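Local coordinates for Lmo2470 protein (Listeria monocytogenes EGD-e, PDB 5HL3) that is an internalin-family protein that binds calcium, interacts with the host junction protein afadin and facilitates crossing of basement membranes, at residues Phe248-Pro253 with Gly267-Gln272. Residues are numbered along the deposited sequence; the frame is centred on the assembly and turned at random.
Sequences FLTELP and GELPDQ
Phe248 turns the CD1 corner of its ring toward Gly267, with CD1 4.7 Å from Gly267 N; neither face is covered by segment 267-272, so the ring borders the contact without stacking in it. Beyond the ring, the flat groups that meet are backbone peptides. The Phe248 carbonyl meets Gly267 loosely, O to CA 4.4 Å, and there is no direct hydrogen bond between the segments. Instead one water spans them: it donates to Phe248 O at 2.8 Å, where the C=O···water angle is about 141°, and accepts from Glu268 N at 3.1 Å. The closest side-chain contact is between methyls. Thr250 CG2 lies 3.7 Å from Leu269 CD2, the two side chains passing alongside with reversed headings, and the same methyl has a looser neighbour in Glu268 O at 4.1 Å. A chi1 of 58° sets Thr250 CG2 anti to the carbonyl carbon, on the side where Leu269 CD2 lies. Tyr354 also touches Thr250, and its OH hydrogen-bonds Leu249 O. Gly267 pairs through its backbone with Asp355, a calcium ligand together with Asp339 and Ser353; the Glu268 side chain lies about 4 Å from that of Asp355 and about 7 Å from a bound calcium ion. The contact thus joins the convex side of the leucine-rich-repeat domain near its C-terminal end, where 248-249 pairs with 227-228, to the outer strand 265-274 of the following beta domain. The segments bury 149 Å² in all. With no direct hydrogen bond, their polar link runs through one water, and the rest is sparse van der Waals contact at the surface.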
ATOM      1  N   PHE A 248      13.884   9.918  -0.200  1.00 11.33           N
ATOM      2  CA  PHE A 248      14.834  11.020  -0.490  1.00 11.40           C
ATOM      3  C   PHE A 248      15.312  11.663   0.779  1.00 11.35           C
ATOM      4  O   PHE A 248      15.537  12.886   0.836  1.00 11.52           O
ATOM      5  CB  PHE A 248      14.129  12.018  -1.453  1.00 11.69           C
ATOM      6  CG  PHE A 248      13.595  11.328  -2.678  1.00 11.87           C
ATOM      7  CD1 PHE A 248      14.393  11.162  -3.793  1.00 12.05           C
ATOM      8  CD2 PHE A 248      12.336  10.725  -2.661  1.00 11.96           C
ATOM      9  CE1 PHE A 248      13.948  10.444  -4.888  1.00 12.35           C
ATOM     10  CE2 PHE A 248      11.899   9.992  -3.749  1.00 12.23           C
ATOM     11  CZ  PHE A 248      12.708   9.843  -4.857  1.00 12.44           C
ATOM     12  N   LEU A 249      15.520  10.837   1.807  1.00 11.22           N
ATOM     13  CA  LEU A 249      15.958  11.349   3.094  1.00 11.30           C
ATOM     14  C   LEU A 249      17.461  11.563   3.137  1.00 11.38           C
ATOM     15  O   LEU A 249      18.244  10.761   2.610  1.00 11.32           O
ATOM     16  CB  LEU A 249      15.582  10.341   4.196  1.00 11.25           C
ATOM     17  CG  LEU A 249      14.075  10.125   4.374  1.00 11.28           C
ATOM     18  CD1 LEU A 249      13.854   8.945   5.326  1.00 11.25           C
ATOM     19  CD2 LEU A 249      13.397  11.378   4.919  1.00 11.55           C
ATOM     20  N   THR A 250      17.864  12.639   3.815  1.00 11.60           N
ATOM     21  CA  THR A 250      19.296  12.912   4.100  1.00 11.80           C
ATOM     22  C   THR A 250      19.670  12.541   5.545  1.00 12.00           C
ATOM     23  O   THR A 250      20.855  12.553   5.886  1.00 12.24           O
ATOM     24  CB  THR A 250      19.646  14.365   3.775  1.00 12.06           C
ATOM     25  OG1 THR A 250      18.816  15.233   4.542  1.00 12.27           O
ATOM     26  CG2 THR A 250      19.529  14.637   2.292  1.00 11.97           C
ATOM     27  N   GLU A 251      18.671  12.189   6.351  1.00 11.98           N
ATOM     28  CA  GLU A 251      18.847  11.781   7.741  1.00 12.57           C
ATOM     29  C   GLU A 251      17.681  10.879   8.083  1.00 12.15           C
ATOM     30  O   GLU A 251      16.554  11.143   7.661  1.00 11.97           O
ATOM     31  CB  GLU A 251      18.886  12.990   8.704  1.00 13.90           C
ATOM     32  CG  GLU A 251      19.254  12.638  10.147  1.00 15.29           C
ATOM     33  CD  GLU A 251      19.355  13.825  11.057  1.00 17.16           C
ATOM     34  OE1 GLU A 251      18.432  14.676  11.016  1.00 19.38           O
ATOM     35  OE2 GLU A 251      20.338  13.892  11.848  1.00 19.13           O
ATOM     36  N   LEU A 252      17.946   9.824   8.840  1.00 12.18           N
ATOM     37  CA  LEU A 252      16.899   8.885   9.281  1.00 12.11           C
ATOM     38  C   LEU A 252      16.403   9.274  10.674  1.00 12.58           C
ATOM     39  O   LEU A 252      17.144   9.861  11.477  1.00 13.02           O
ATOM     40  CB  LEU A 252      17.450   7.472   9.333  1.00 12.07           C
ATOM     41  CG  LEU A 252      18.007   6.969   7.992  1.00 11.76           C
ATOM     42  CD1 LEU A 252      18.785   5.657   8.158  1.00 11.91           C
ATOM     43  CD2 LEU A 252      16.902   6.855   6.965  1.00 11.44           C
ATOM     44  N   PRO A 253      15.164   8.890  11.015  1.00 12.60           N
ATOM     45  CA  PRO A 253      14.624   9.232  12.339  1.00 13.16           C
ATOM     46  C   PRO A 253      15.302   8.441  13.443  1.00 13.55           C
ATOM     47  O   PRO A 253      15.148   7.212  13.543  1.00 13.44           O
ATOM     48  CB  PRO A 253      13.125   8.906  12.214  1.00 13.09           C
ATOM     49  CG  PRO A 253      13.044   7.926  11.102  1.00 12.53           C
ATOM     50  CD  PRO A 253      14.133   8.313  10.137  1.00 12.22           C
ATOM     51  N   GLY A 267      18.935  11.781  -2.864  1.00 12.25           N
ATOM     52  CA  GLY A 267      18.662  13.042  -2.241  1.00 12.23           C
ATOM     53  C   GLY A 267      19.393  14.179  -2.879  1.00 12.60           C
ATOM     54  O   GLY A 267      20.265  13.974  -3.727  1.00 12.72           O
ATOM     55  N   GLU A 268      19.015  15.371  -2.457  0.70 12.95           N
ATOM     56  CA  GLU A 268      19.611  16.619  -2.932  0.70 13.60           C
ATOM     57  C   GLU A 268      20.188  17.344  -1.731  0.70 13.25           C
ATOM     58  O   GLU A 268      19.522  17.467  -0.679  0.70 13.15           O
ATOM     59  CB  GLU A 268      18.553  17.510  -3.594  0.70 14.63           C
ATOM     60  CG  GLU A 268      17.792  16.896  -4.761  0.70 15.78           C
ATOM     61  CD  GLU A 268      18.604  16.635  -6.036  0.70 17.04           C
ATOM     62  OE1 GLU A 268      19.371  17.516  -6.512  0.70 19.36           O
ATOM     63  OE2 GLU A 268      18.387  15.569  -6.636  0.70 18.58           O
ATOM     64  N   LEU A 269      21.426  17.802  -1.873  1.00 13.12           N
ATOM     65  CA  LEU A 269      22.097  18.566  -0.821  1.00 13.15           C
ATOM     66  C   LEU A 269      22.137  20.061  -1.195  1.00 13.59           C
ATOM     67  O   LEU A 269      21.819  20.433  -2.328  1.00 13.74           O
ATOM     68  CB  LEU A 269      23.492  17.991  -0.536  1.00 13.24           C
ATOM     69  CG  LEU A 269      23.537  16.480  -0.369  1.00 12.93           C
ATOM     70  CD1 LEU A 269      24.944  16.014  -0.080  1.00 13.17           C
ATOM     71  CD2 LEU A 269      22.579  16.055   0.729  1.00 12.64           C
ATOM     72  N   PRO A 270      22.525  20.929  -0.250  1.00 13.91           N
ATOM     73  CA  PRO A 270      22.489  22.357  -0.566  1.00 14.40           C
ATOM     74  C   PRO A 270      23.475  22.815  -1.649  1.00 14.73           C
ATOM     75  O   PRO A 270      24.555  22.240  -1.815  1.00 14.72           O
ATOM     76  CB  PRO A 270      22.848  23.008   0.798  1.00 14.75           C
ATOM     77  CG  PRO A 270      22.412  21.994   1.803  1.00 14.38           C
ATOM     78  CD  PRO A 270      22.828  20.702   1.176  1.00 13.93           C
ATOM     79  N   ASP A 271      23.073  23.838  -2.397  1.00 15.09           N
ATOM     80  CA  ASP A 271      23.982  24.484  -3.343  1.00 15.55           C
ATOM     81  C   ASP A 271      25.204  25.013  -2.578  1.00 15.93           C
ATOM     82  O   ASP A 271      25.073  25.489  -1.456  1.00 16.07           O
ATOM     83  CB  ASP A 271      23.320  25.694  -4.036  1.00 16.03           C
ATOM     84  CG  ASP A 271      22.098  25.348  -4.865  1.00 15.87           C
ATOM     85  OD1 ASP A 271      21.946  24.206  -5.325  1.00 15.47           O
ATOM     86  OD2 ASP A 271      21.255  26.258  -5.030  1.00 16.25           O
ATOM     87  N   GLN A 272      26.360  24.969  -3.215  1.00 16.20           N
ATOM     88  CA  GLN A 272      27.547  25.611  -2.667  1.00 16.73           C
ATOM     89  C   GLN A 272      28.248  26.468  -3.703  1.00 17.34           C
ATOM     90  O   GLN A 272      28.195  26.190  -4.890  1.00 17.33           O
ATOM     91  CB  GLN A 272      28.534  24.583  -2.141  1.00 16.60           C
ATOM     92  CG  GLN A 272      28.037  23.808  -0.952  1.00 16.15           C
ATOM     93  CD  GLN A 272      29.167  23.049  -0.268  1.00 16.28           C
ATOM     94  OE1 GLN A 272      30.260  23.596  -0.065  1.00 17.16           O
ATOM     95  NE2 GLN A 272      28.917  21.794   0.081  1.00 15.85           N
TER
HETATM   96  O   HOH W   1      16.524  15.009  -0.721  1.00 10.96           O